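Local coordinates for nitrogenase molybdenum-iron protein beta chain (PDB 4WES), which forms, with the alpha chain, the nitrogenase component that reduces dinitrogen to ammonium, sharing an [8Fe-7S] cluster between the two chains, at residues Leu133-Asn138 against Asn159-Asn164; Met153-Val158 against Ser246-Lys251; Asp376-Ile381 against Arg400-Pro405. One frame throughout, in Å; residues are numbered along the deposited sequence. Where two conformers were deposited one is given.

Contact 1 (Leu133-Asn138 against Asn159-Asn164); sequences LVIHTN and NYLSEN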
# COMPACT_ATOMS: atom_id res chain seq x y z
N LEU B 133 -31.94 13.35 27.84
CA LEU B 133 -31.04 14.44 28.17
C LEU B 133 -30.77 15.33 26.97
O LEU B 133 -30.70 14.86 25.82
CB LEU B 133 -29.70 13.90 28.67
CG LEU B 133 -29.75 13.11 29.96
CD1 LEU B 133 -28.45 12.39 30.23
CD2 LEU B 133 -30.10 14.03 31.12
N VAL B 134 -30.57 16.62 27.23
CA VAL B 134 -30.04 17.58 26.23
C VAL B 134 -28.84 18.28 26.85
O VAL B 134 -28.94 18.86 27.93
CB VAL B 134 -31.09 18.64 25.84
CG1 VAL B 134 -30.49 19.61 24.81
CG2 VAL B 134 -32.36 17.99 25.28
N ILE B 135 -27.70 18.15 26.18
CA ILE B 135 -26.49 18.80 26.60
C ILE B 135 -25.98 19.72 25.49
O ILE B 135 -26.46 19.65 24.36
CB ILE B 135 -25.40 17.78 27.00
CG1 ILE B 135 -24.80 17.02 25.82
CG2 ILE B 135 -25.95 16.80 28.04
CD1 ILE B 135 -23.55 16.27 26.17
N HIS B 136 -25.03 20.59 25.80
CA HIS B 136 -24.49 21.47 24.76
C HIS B 136 -23.05 21.84 25.02
O HIS B 136 -22.54 21.76 26.15
CB HIS B 136 -25.30 22.78 24.62
CG HIS B 136 -24.83 23.89 25.50
ND1 HIS B 136 -25.09 23.98 26.85
CD2 HIS B 136 -24.08 24.97 25.18
CE1 HIS B 136 -24.52 25.07 27.33
NE2 HIS B 136 -23.89 25.68 26.34
N THR B 137 -22.40 22.28 23.94
CA THR B 137 -21.18 23.06 23.99
C THR B 137 -21.31 24.24 23.02
O THR B 137 -22.28 24.32 22.29
CB THR B 137 -19.92 22.23 23.71
OG1 THR B 137 -18.77 23.03 23.96
CG2 THR B 137 -19.90 21.72 22.31
N ASN B 138 -20.35 25.15 23.09
CA ASN B 138 -20.27 26.30 22.19
C ASN B 138 -19.04 26.15 21.32
O ASN B 138 -17.92 25.98 21.84
CB ASN B 138 -20.19 27.62 22.99
CG ASN B 138 -21.44 27.86 23.80
OD1 ASN B 138 -21.55 27.42 24.97
ND2 ASN B 138 -22.41 28.52 23.20
N ASN B 159 -19.29 18.85 31.78
CA ASN B 159 -20.11 19.87 32.43
C ASN B 159 -21.48 19.34 32.80
O ASN B 159 -21.97 19.58 33.90
CB ASN B 159 -20.35 21.06 31.51
CG ASN B 159 -19.17 22.01 31.39
OD1 ASN B 159 -18.26 22.05 32.21
ND2 ASN B 159 -19.20 22.81 30.32
N TYR B 160 -22.12 18.61 31.89
CA TYR B 160 -23.48 18.12 32.13
C TYR B 160 -23.58 16.80 32.84
O TYR B 160 -24.53 16.61 33.58
CB TYR B 160 -24.22 17.99 30.80
CG TYR B 160 -24.80 19.28 30.25
CD1 TYR B 160 -24.03 20.17 29.50
CD2 TYR B 160 -26.12 19.63 30.49
CE1 TYR B 160 -24.57 21.34 29.00
CE2 TYR B 160 -26.68 20.79 29.98
CZ TYR B 160 -25.89 21.65 29.23
OH TYR B 160 -26.48 22.78 28.72
N LEU B 161 -22.62 15.89 32.60
CA LEU B 161 -22.81 14.51 33.03
C LEU B 161 -21.94 14.03 34.20
O LEU B 161 -22.42 13.29 35.06
CB LEU B 161 -22.65 13.57 31.84
CG LEU B 161 -23.59 13.84 30.69
CD1 LEU B 161 -23.34 12.83 29.59
CD2 LEU B 161 -25.07 13.85 31.09
N SER B 162 -20.66 14.38 34.21
CA SER B 162 -19.76 13.75 35.17
C SER B 162 -20.17 14.08 36.60
O SER B 162 -20.40 15.24 36.92
CB SER B 162 -18.34 14.24 34.97
OG SER B 162 -17.88 13.98 33.64
N GLU B 163 -20.20 13.06 37.45
CA GLU B 163 -20.56 13.31 38.87
C GLU B 163 -19.78 12.40 39.80
O GLU B 163 -19.67 11.18 39.54
CB GLU B 163 -22.05 13.16 39.11
CG GLU B 163 -22.42 13.27 40.59
CD GLU B 163 -23.91 13.35 40.88
OE1 GLU B 163 -24.71 13.08 39.96
OE2 GLU B 163 -24.27 13.67 42.03
N ASN B 164 -19.21 12.99 40.84
CA ASN B 164 -18.56 12.26 41.90
C ASN B 164 -19.60 12.01 42.98
O ASN B 164 -20.08 12.94 43.58
CB ASN B 164 -17.41 13.09 42.45
CG ASN B 164 -16.62 12.36 43.52
OD1 ASN B 164 -17.15 11.54 44.29
ND2 ASN B 164 -15.33 12.69 43.59
O HOH W 1 -21.21 23.16 28.20

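Contact 2 (Met153-Val158 against Ser246-Lys251); sequences MVQGIV and SDLGAK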
# COMPACT_ATOMS: atom_id res chain seq x y z
N MET B 153 -16.67 19.82 22.93
CA MET B 153 -17.74 18.87 23.15
C MET B 153 -17.40 17.98 24.34
O MET B 153 -18.28 17.63 25.13
CB MET B 153 -17.99 18.02 21.89
CG MET B 153 -19.26 17.15 21.98
SD MET B 153 -20.82 18.05 21.78
CE MET B 153 -21.33 18.27 23.44
N VAL B 154 -16.13 17.57 24.47
CA VAL B 154 -15.75 16.76 25.64
C VAL B 154 -15.98 17.55 26.92
O VAL B 154 -16.49 17.01 27.92
CB VAL B 154 -14.29 16.27 25.51
CG1 VAL B 154 -13.88 15.48 26.72
CG2 VAL B 154 -14.12 15.41 24.25
N GLN B 155 -15.61 18.82 26.93
CA GLN B 155 -15.94 19.67 28.04
C GLN B 155 -17.44 19.71 28.33
O GLN B 155 -17.86 19.64 29.51
CB GLN B 155 -15.42 21.10 27.82
CG GLN B 155 -15.70 21.96 29.03
CD GLN B 155 -15.47 23.41 28.79
OE1 GLN B 155 -15.97 23.97 27.82
NE2 GLN B 155 -14.67 24.02 29.65
N GLY B 156 -18.26 19.81 27.29
CA GLY B 156 -19.72 19.80 27.51
C GLY B 156 -20.23 18.53 28.14
O GLY B 156 -21.10 18.55 29.01
N ILE B 157 -19.69 17.40 27.72
CA ILE B 157 -20.01 16.12 28.34
C ILE B 157 -19.70 16.15 29.83
O ILE B 157 -20.54 15.79 30.68
CB ILE B 157 -19.22 14.97 27.66
CG1 ILE B 157 -19.68 14.75 26.22
CG2 ILE B 157 -19.32 13.69 28.48
CD1 ILE B 157 -18.77 13.86 25.40
N VAL B 158 -18.50 16.63 30.19
CA VAL B 158 -18.13 16.73 31.61
C VAL B 158 -19.06 17.67 32.36
O VAL B 158 -19.57 17.36 33.44
CB VAL B 158 -16.67 17.19 31.78
CG1 VAL B 158 -16.35 17.41 33.25
CG2 VAL B 158 -15.68 16.19 31.20
N SER B 246 -7.77 16.96 24.28
CA SER B 246 -8.23 16.25 25.45
C SER B 246 -8.07 16.99 26.79
O SER B 246 -8.77 16.66 27.76
CB SER B 246 -7.52 14.90 25.54
OG SER B 246 -7.74 14.15 24.36
N ASP B 247 -7.15 17.97 26.86
CA ASP B 247 -6.87 18.57 28.16
C ASP B 247 -8.04 19.34 28.71
O ASP B 247 -8.25 19.33 29.91
CB ASP B 247 -5.66 19.49 28.10
CG ASP B 247 -4.35 18.84 28.39
OD1 ASP B 247 -4.27 17.62 28.56
OD2 ASP B 247 -3.34 19.61 28.48
N LEU B 248 -8.80 20.04 27.87
CA LEU B 248 -9.87 20.87 28.40
C LEU B 248 -10.87 20.00 29.17
O LEU B 248 -11.28 20.32 30.28
CB LEU B 248 -10.56 21.66 27.30
CG LEU B 248 -11.70 22.56 27.79
CD1 LEU B 248 -11.22 23.66 28.70
CD2 LEU B 248 -12.44 23.17 26.60
N GLY B 249 -11.24 18.88 28.58
CA GLY B 249 -12.14 17.96 29.25
C GLY B 249 -11.56 17.41 30.55
O GLY B 249 -12.23 17.35 31.60
N ALA B 250 -10.28 17.00 30.50
CA ALA B 250 -9.62 16.44 31.69
C ALA B 250 -9.54 17.45 32.83
O ALA B 250 -9.81 17.12 34.00
CB ALA B 250 -8.26 15.93 31.35
N LYS B 251 -9.17 18.68 32.50
CA LYS B 251 -9.08 19.75 33.48
C LYS B 251 -10.45 20.12 34.05
O LYS B 251 -10.59 20.42 35.25
CB LYS B 251 -8.41 20.98 32.84
CG LYS B 251 -6.94 20.80 32.53
CD LYS B 251 -6.30 21.99 31.80
CE LYS B 251 -4.81 21.74 31.61
NZ LYS B 251 -4.13 22.86 30.89

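Contact 3 (Asp376-Ile381 against Arg400-Pro405); sequences DVHQWI and REENIP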
# COMPACT_ATOMS: atom_id res chain seq x y z
N ASP B 376 1.52 26.77 1.39
CA ASP B 376 2.86 26.99 1.97
C ASP B 376 3.76 25.79 1.74
O ASP B 376 4.90 25.92 1.27
CB ASP B 376 2.77 27.19 3.48
CG ASP B 376 2.16 28.52 3.90
OD1 ASP B 376 2.50 29.58 3.31
OD2 ASP B 376 1.41 28.51 4.91
N VAL B 377 3.29 24.58 2.12
CA VAL B 377 4.19 23.46 2.08
C VAL B 377 4.60 23.17 0.64
O VAL B 377 5.74 22.78 0.38
CB VAL B 377 3.61 22.24 2.81
CG1 VAL B 377 4.57 21.06 2.70
CG2 VAL B 377 3.44 22.57 4.27
N HIS B 378 3.65 23.28 -0.29
CA HIS B 378 4.01 23.07 -1.69
C HIS B 378 5.12 24.04 -2.11
O HIS B 378 6.09 23.64 -2.76
CB HIS B 378 2.78 23.16 -2.57
CG HIS B 378 3.04 22.70 -3.96
ND1 HIS B 378 2.13 22.91 -4.97
CD2 HIS B 378 4.08 22.02 -4.51
CE1 HIS B 378 2.62 22.39 -6.08
NE2 HIS B 378 3.79 21.82 -5.82
N GLN B 379 4.95 25.32 -1.79
CA GLN B 379 6.00 26.29 -2.12
C GLN B 379 7.35 25.88 -1.53
O GLN B 379 8.39 25.98 -2.21
CB GLN B 379 5.66 27.70 -1.66
CG GLN B 379 4.44 28.28 -2.35
CD GLN B 379 4.49 29.82 -2.34
OE1 GLN B 379 4.31 30.45 -1.31
NE2 GLN B 379 4.80 30.38 -3.47
N TRP B 380 7.36 25.45 -0.28
CA TRP B 380 8.62 25.03 0.33
C TRP B 380 9.24 23.86 -0.43
O TRP B 380 10.46 23.86 -0.66
CB TRP B 380 8.41 24.65 1.79
CG TRP B 380 7.84 25.74 2.63
CD1 TRP B 380 7.72 27.08 2.34
CD2 TRP B 380 7.29 25.57 3.93
NE1 TRP B 380 7.12 27.74 3.37
CE2 TRP B 380 6.84 26.83 4.36
CE3 TRP B 380 7.14 24.46 4.76
CZ2 TRP B 380 6.25 27.01 5.60
CZ3 TRP B 380 6.56 24.65 5.99
CH2 TRP B 380 6.13 25.91 6.40
N ILE B 381 8.41 22.89 -0.81
CA ILE B 381 8.89 21.73 -1.55
C ILE B 381 9.51 22.12 -2.87
O ILE B 381 10.50 21.55 -3.30
CB ILE B 381 7.75 20.72 -1.71
CG1 ILE B 381 7.47 20.04 -0.37
CG2 ILE B 381 8.06 19.69 -2.77
CD1 ILE B 381 6.16 19.26 -0.33
N ARG B 400 1.31 14.04 -6.42
CA ARG B 400 1.34 13.79 -7.86
C ARG B 400 2.20 14.83 -8.58
O ARG B 400 3.03 14.50 -9.41
CB ARG B 400 -0.08 13.77 -8.44
CG ARG B 400 -0.04 13.77 -9.95
CD ARG B 400 -1.27 13.24 -10.58
NE ARG B 400 -1.28 13.55 -12.00
CZ ARG B 400 -2.08 12.98 -12.88
NH1 ARG B 400 -2.91 12.02 -12.55
NH2 ARG B 400 -2.05 13.41 -14.13
N GLU B 401 1.98 16.11 -8.29
CA GLU B 401 2.71 17.17 -9.00
C GLU B 401 4.21 17.03 -8.79
O GLU B 401 4.97 17.26 -9.74
CB GLU B 401 2.22 18.54 -8.53
CG GLU B 401 3.02 19.72 -9.06
CD GLU B 401 3.00 19.90 -10.55
OE1 GLU B 401 2.32 19.14 -11.29
OE2 GLU B 401 3.69 20.87 -11.01
N GLU B 402 4.63 16.72 -7.57
CA GLU B 402 6.04 16.69 -7.23
C GLU B 402 6.65 15.30 -7.21
O GLU B 402 7.85 15.16 -6.97
CB GLU B 402 6.24 17.40 -5.89
CG GLU B 402 5.77 18.86 -5.88
CD GLU B 402 6.51 19.77 -6.81
OE1 GLU B 402 5.90 20.75 -7.30
OE2 GLU B 402 7.72 19.54 -7.08
N ASN B 403 5.82 14.28 -7.46
CA ASN B 403 6.29 12.90 -7.50
C ASN B 403 6.91 12.48 -6.18
O ASN B 403 8.04 12.02 -6.11
CB ASN B 403 7.22 12.66 -8.68
CG ASN B 403 7.49 11.19 -8.93
OD1 ASN B 403 6.79 10.31 -8.45
ND2 ASN B 403 8.52 10.91 -9.72
N ILE B 404 6.13 12.59 -5.09
CA ILE B 404 6.58 12.27 -3.74
C ILE B 404 5.80 11.07 -3.21
O ILE B 404 4.56 11.09 -3.23
CB ILE B 404 6.35 13.45 -2.77
CG1 ILE B 404 6.96 14.75 -3.27
CG2 ILE B 404 6.93 13.13 -1.40
CD1 ILE B 404 6.47 15.97 -2.55
N PRO B 405 6.51 10.05 -2.69
CA PRO B 405 5.79 8.95 -1.99
C PRO B 405 4.89 9.50 -0.91
O PRO B 405 5.29 10.36 -0.14
CB PRO B 405 6.94 8.11 -1.42
CG PRO B 405 8.06 8.35 -2.38
CD PRO B 405 7.96 9.82 -2.73

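Contact 1 (Leu133-Asn138 against Asn159-Asn164)
Strand 133-136 passes the C-terminal part of helix 146-161, and the CA atoms of Ile-135 and Tyr-160 come within 6.3 Å of each other. The strand is one edge, within this chain, of a four-stranded parallel sheet, and the helix is the next regular element after it. This is a beta-alpha unit of an alpha/beta domain. Tyr-160 has the largest share of the contact. One face of its ring covers CA of Ile-135. The CA of Ile-135 sits 3.7 Å from the ring centroid and only 3° off the ring normal, a well-centred CH-pi contact. CG2 of Ile-135 reaches back to the base of the same side chain, 3.5 Å from CB of Tyr-160. At the start of the strand the two leucines meet by their branches, CD1 of Leu-133 to CD2 of Leu-161 at 3.8 Å. At the phenol end, Tyr-160 OH is hydrogen-bonded to His-136 ND1 at 2.6 Å, with an angle of 155°. The bond is made at the edge of the imidazole, near its plane. The two rings meet rim to rim and stand almost perpendicular. His-136 CG lies between its own backbone N and carbonyl carbon (chi1 90°), which brings ND1 to the hydroxyl. On its far side NE2 gives a weak bond to Asn-138 OD1. The tyrosine is thus held by its face and by its hydroxyl. Ile-119 of helix 115-125 also touches it. A water joins the two segments as well, donating to His-136 O at 2.8 Å and accepting from Asn-159 ND2 at 2.9 Å.

Contact 2 (Met153-Val158 against Ser246-Lys251)
Val-154 and Val-158 flank Gly-249, the point where the two helices come nearest. The axes of the two short segments approach to 7.9 Å and run almost parallel, at 14°. Backbone meets backbone here: the CA atoms of Gln-155 and Gly-249 are 4.3 Å apart. With no side chain at Gly-249, its main chain forms the surface that the valines cover. CG1 of Val-154 rests 3.9 Å from CA of Gly-249. One turn later, CG2 of Val-158 lies 3.7 Å from O of Gly-249.

The contact joins two alpha/beta units. Helix 146-161 follows the edge strand 133-136 of one parallel sheet. Helix 243-257 links the neighbouring parallel strands 237-241 and 261-264 of another, as a beta-alpha-beta crossover, and Ala-250 packs on residues of both strands.

The remaining contact is between an amide and a branched alkyl group. Gln-155 holds CG anti to its backbone N (chi1 -176°) and stays extended beyond it, so its amide reaches Leu-248. The side chains cross obliquely. NE2 of Gln-155 is 3.6 Å from CD1 of Leu-248, while CD of Gln-155 is 3.7 Å from CD2 of the same leucine. The amide also makes a weak hydrogen bond from NE2 to Thr-252 OG1, on the next turn of helix 243-257. Lys-256, further down that helix, bonds to Val-158 O through its NZ.

Contact 3 (Asp376-Ile381 against Arg400-Pro405)
His-378 and Glu-402 form the polar half of the close-packed part of this contact, and Ile-381 and Ile-404 the apolar half. His-378 sends NE2 to OE1 of Glu-402, donating a hydrogen bond of 2.8 Å at 158°. The oxygen lies close to the plane of the imidazole. It is met on the anti side of the carboxylate, 25° out of the carboxylate plane. With chi1 at -169° the imidazole swings away from the backbone N and out to the glutamate. The glutamate chain is bent at chi2, and its CG also lies near the ring, 3.6 Å from NE2 of His-378. OE1 of Glu-402 has a second partner, a salt bridge to Lys-382 NZ, so this oxygen is shared between histidine and lysine. Beside this pair, Ile-381 and Ile-404 reach toward each other tip to tip, CD1 to CD1 at 4.0 Å. CG2 of Ile-381 lies 4.0 Å from CG of Glu-402.

The outer side is looser. Glu-401 adds only its CG, 3.9 Å from NE2 of His-378. Its carboxylate turns to Met-1, bonding OE1 to the chain's first nitrogen. Exposed Asn-403 ends this side, and Arg-400 bonds to main-chain oxygens of Glu-446 and Cys-449 of the second beta subunit.

Strands 388-391 and 406-408 are adjacent and parallel, and helix 396-402 joins them as a beta-alpha-beta crossover of the parallel alpha/beta sheet. Helix 374-383 leads into it from strand 367-370 of the same five-stranded sheet. Ile-381 rests on Tyr-340 of strand 337-343 in that sheet and on Ile-398 of helix 396-402.

How the contacts relate
Contacts 1 and 2 are neighbours, with centres 10 Å apart, and both use helix 146-161. They touch directly: Thr-137 CG2 lies 3.7 Å from Met-153 CA, and Ile-135 CD1 lies 4.0 Å from Met-153 CE. The helix therefore ties its own strand to the next sheet's helix. Contact 3 stands apart, on the opposite side of the chain's centre. Its centre is 44 Å from that of contact 1 and 37 Å from that of contact 2. None of the three lies at an annotated site. Met-153 does pack on Ala-28 of helix 24-33, which also holds Pro-25 of the [8Fe-7S] cluster pocket.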